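Local coordinates for phosphate-binding protein (Xanthomonas axonopodis pv. citri, PDB 5UB4) that probably binds phosphate or a related oxyanion, as a periplasmic substrate-binding protein of the phosphonate ABC-transporter family, at residues L82-R87 and P208-V213. Sequence-based numbering, arbitrary orientation.
Sequences LLMTER and PVPRAV
The backbone N of T85 donates to A212 O at 3.0 Å, with 155° at the hydrogen; the donor stands well above the carbonyl plane. The touching parts run 117° apart, and the antiparallel pairing is short. It is most regular where M84 and V213 face each other as a non-hydrogen-bonded pair, with their CA atoms 4.5 Å apart. Beside it, V213 CA approaches L83 O at 3.5 Å in a CA-H...O contact, and V213 CG2 touches the same carbonyl.

M84 and V213 put their side chains on one face of the sheet. Bends at chi2 (-48°) and chi3 fold the M84 chain back toward the other strand: SD lies 4.1 Å from V213 CG2. M84 CE is pressed onto P210 CB at 3.5 Å, closer than an ordinary carbon-carbon contact. T85 and A212 occupy the other face.

The straight R87 side chain passes over A212, whose CB lies 3.5 Å above the centre of the guanidinium plane. R211 answers with a bent chain, laying one guanidinium face over R87 CB. T85 OG1 is hydrogen-bonded to E214 OE2 and R87 NH2 to S64 OG, while the R87 guanidinium also makes a cation-pi contact with F249. A phosphate ion, probably from the crystallisation liquor, lies about 6 Å from the R87 side chain; such ions often mark pockets, but it does not by itself establish a binding site.

Strand 209-217 also pairs with 62-66 and 92-100, consistent with the two-lobed fold of periplasmic binding proteins, so the contact joins strand 79-87 to a probable interlobe crossover strand. Strand 251-255 flanks 79-87 as well, helix 259-277 packs on M84 and P210, and helix 222-235 meets L82 and L83, which together oppose E214 in a beta bulge.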
loop_
_atom_site.group_PDB
_atom_site.type_symbol
_atom_site.label_atom_id
_atom_site.label_comp_id
_atom_site.label_asym_id
_atom_site.label_seq_id
_atom_site.Cartn_x
_atom_site.Cartn_y
_atom_site.Cartn_z
ATOM N N LEU A 82 9.144 -10.129 -6.779
ATOM C CA LEU A 82 10.572 -10.253 -7.025
ATOM C C LEU A 82 11.337 -10.354 -5.713
ATOM O O LEU A 82 12.196 -11.237 -5.574
ATOM C CB LEU A 82 11.072 -8.982 -7.717
ATOM C CG LEU A 82 12.504 -9.049 -8.270
ATOM C CD1 LEU A 82 12.558 -9.955 -9.478
ATOM C CD2 LEU A 82 13.004 -7.666 -8.656
ATOM N N LEU A 83 11.065 -9.400 -4.801
ATOM C CA LEU A 83 11.810 -9.193 -3.567
ATOM C C LEU A 83 10.864 -8.589 -2.478
ATOM O O LEU A 83 10.006 -7.805 -2.803
ATOM C CB LEU A 83 12.980 -8.210 -3.791
ATOM C CG LEU A 83 14.218 -8.689 -4.573
ATOM C CD1 LEU A 83 15.201 -7.561 -4.796
ATOM C CD2 LEU A 83 14.943 -9.791 -3.838
ATOM N N MET A 84 11.027 -8.991 -1.223
ATOM C CA MET A 84 10.387 -8.323 -0.046
ATOM C C MET A 84 11.180 -7.058 0.266
ATOM O O MET A 84 12.392 -7.034 0.119
ATOM C CB MET A 84 10.343 -9.265 1.171
ATOM C CG MET A 84 9.549 -10.565 0.934
ATOM S SD MET A 84 7.883 -10.466 0.187
ATOM C CE MET A 84 7.171 -9.443 1.484
ATOM N N THR A 85 10.483 -6.002 0.651
ATOM C CA THR A 85 11.047 -4.661 0.756
ATOM C C THR A 85 10.821 -4.168 2.168
ATOM O O THR A 85 9.727 -4.339 2.740
ATOM C CB THR A 85 10.403 -3.703 -0.289
ATOM O OG1 THR A 85 10.586 -4.241 -1.608
ATOM C CG2 THR A 85 10.954 -2.329 -0.263
ATOM N N GLU A 86 11.860 -3.539 2.717
ATOM C CA GLU A 86 11.819 -2.967 4.054
ATOM C C GLU A 86 11.841 -1.480 3.862
ATOM O O GLU A 86 12.716 -0.989 3.126
ATOM C CB GLU A 86 13.069 -3.434 4.820
ATOM C CG GLU A 86 13.159 -2.933 6.241
ATOM C CD GLU A 86 14.515 -3.239 6.829
ATOM O OE1 GLU A 86 14.745 -4.443 7.124
ATOM O OE2 GLU A 86 15.328 -2.276 6.973
ATOM N N ARG A 87 10.898 -0.765 4.474
ATOM C CA ARG A 87 10.868 0.707 4.440
ATOM C C ARG A 87 10.917 1.347 5.858
ATOM O O ARG A 87 10.344 0.833 6.810
ATOM C CB ARG A 87 9.604 1.163 3.715
ATOM C CG ARG A 87 9.519 0.883 2.182
ATOM C CD ARG A 87 8.148 1.205 1.650
ATOM N NE ARG A 87 7.979 0.862 0.225
ATOM C CZ ARG A 87 6.838 1.006 -0.451
ATOM N NH1 ARG A 87 5.749 1.519 0.133
ATOM N NH2 ARG A 87 6.775 0.644 -1.729
ATOM N N PRO A 208 -0.104 -8.001 11.852
ATOM C CA PRO A 208 0.769 -7.341 10.864
ATOM C C PRO A 208 0.891 -8.126 9.574
ATOM O O PRO A 208 0.745 -9.349 9.574
ATOM C CB PRO A 208 2.122 -7.330 11.559
ATOM C CG PRO A 208 2.079 -8.616 12.330
ATOM C CD PRO A 208 0.676 -8.723 12.862
ATOM N N VAL A 209 1.269 -7.435 8.518
ATOM C CA VAL A 209 1.610 -8.051 7.245
ATOM C C VAL A 209 2.976 -7.461 6.831
ATOM O O VAL A 209 3.391 -6.408 7.352
ATOM C CB VAL A 209 0.512 -7.830 6.165
ATOM C CG1 VAL A 209 -0.829 -8.443 6.578
ATOM C CG2 VAL A 209 0.373 -6.345 5.838
ATOM N N PRO A 210 3.678 -8.121 5.876
ATOM C CA PRO A 210 4.884 -7.500 5.358
ATOM C C PRO A 210 4.549 -6.167 4.698
ATOM O O PRO A 210 3.503 -6.039 4.049
ATOM C CB PRO A 210 5.427 -8.513 4.327
ATOM C CG PRO A 210 4.659 -9.766 4.566
ATOM C CD PRO A 210 3.319 -9.330 5.112
ATOM N N ARG A 211 5.433 -5.208 4.893
ATOM C CA ARG A 211 5.182 -3.819 4.559
ATOM C C ARG A 211 5.087 -3.558 3.048
ATOM O O ARG A 211 4.199 -2.872 2.581
ATOM C CB ARG A 211 6.286 -2.973 5.190
ATOM C CG ARG A 211 6.427 -1.595 4.630
ATOM C CD ARG A 211 5.421 -0.603 5.181
ATOM N NE ARG A 211 6.222 0.138 6.126
ATOM C CZ ARG A 211 6.443 1.435 6.142
ATOM N NH1 ARG A 211 5.844 2.259 5.298
ATOM N NH2 ARG A 211 7.296 1.910 7.068
ATOM N N ALA A 212 6.020 -4.090 2.280
ATOM C CA ALA A 212 6.073 -3.804 0.822
ATOM C C ALA A 212 6.820 -4.900 0.089
ATOM O O ALA A 212 7.492 -5.751 0.721
ATOM C CB ALA A 212 6.704 -2.416 0.572
ATOM N N VAL A 213 6.653 -4.879 -1.229
ATOM C CA VAL A 213 7.197 -5.872 -2.120
ATOM C C VAL A 213 7.502 -5.245 -3.480
ATOM O O VAL A 213 6.758 -4.348 -3.946
ATOM C CB VAL A 213 6.206 -7.072 -2.254
ATOM C CG1 VAL A 213 4.895 -6.620 -2.839
ATOM C CG2 VAL A 213 6.789 -8.227 -3.052
#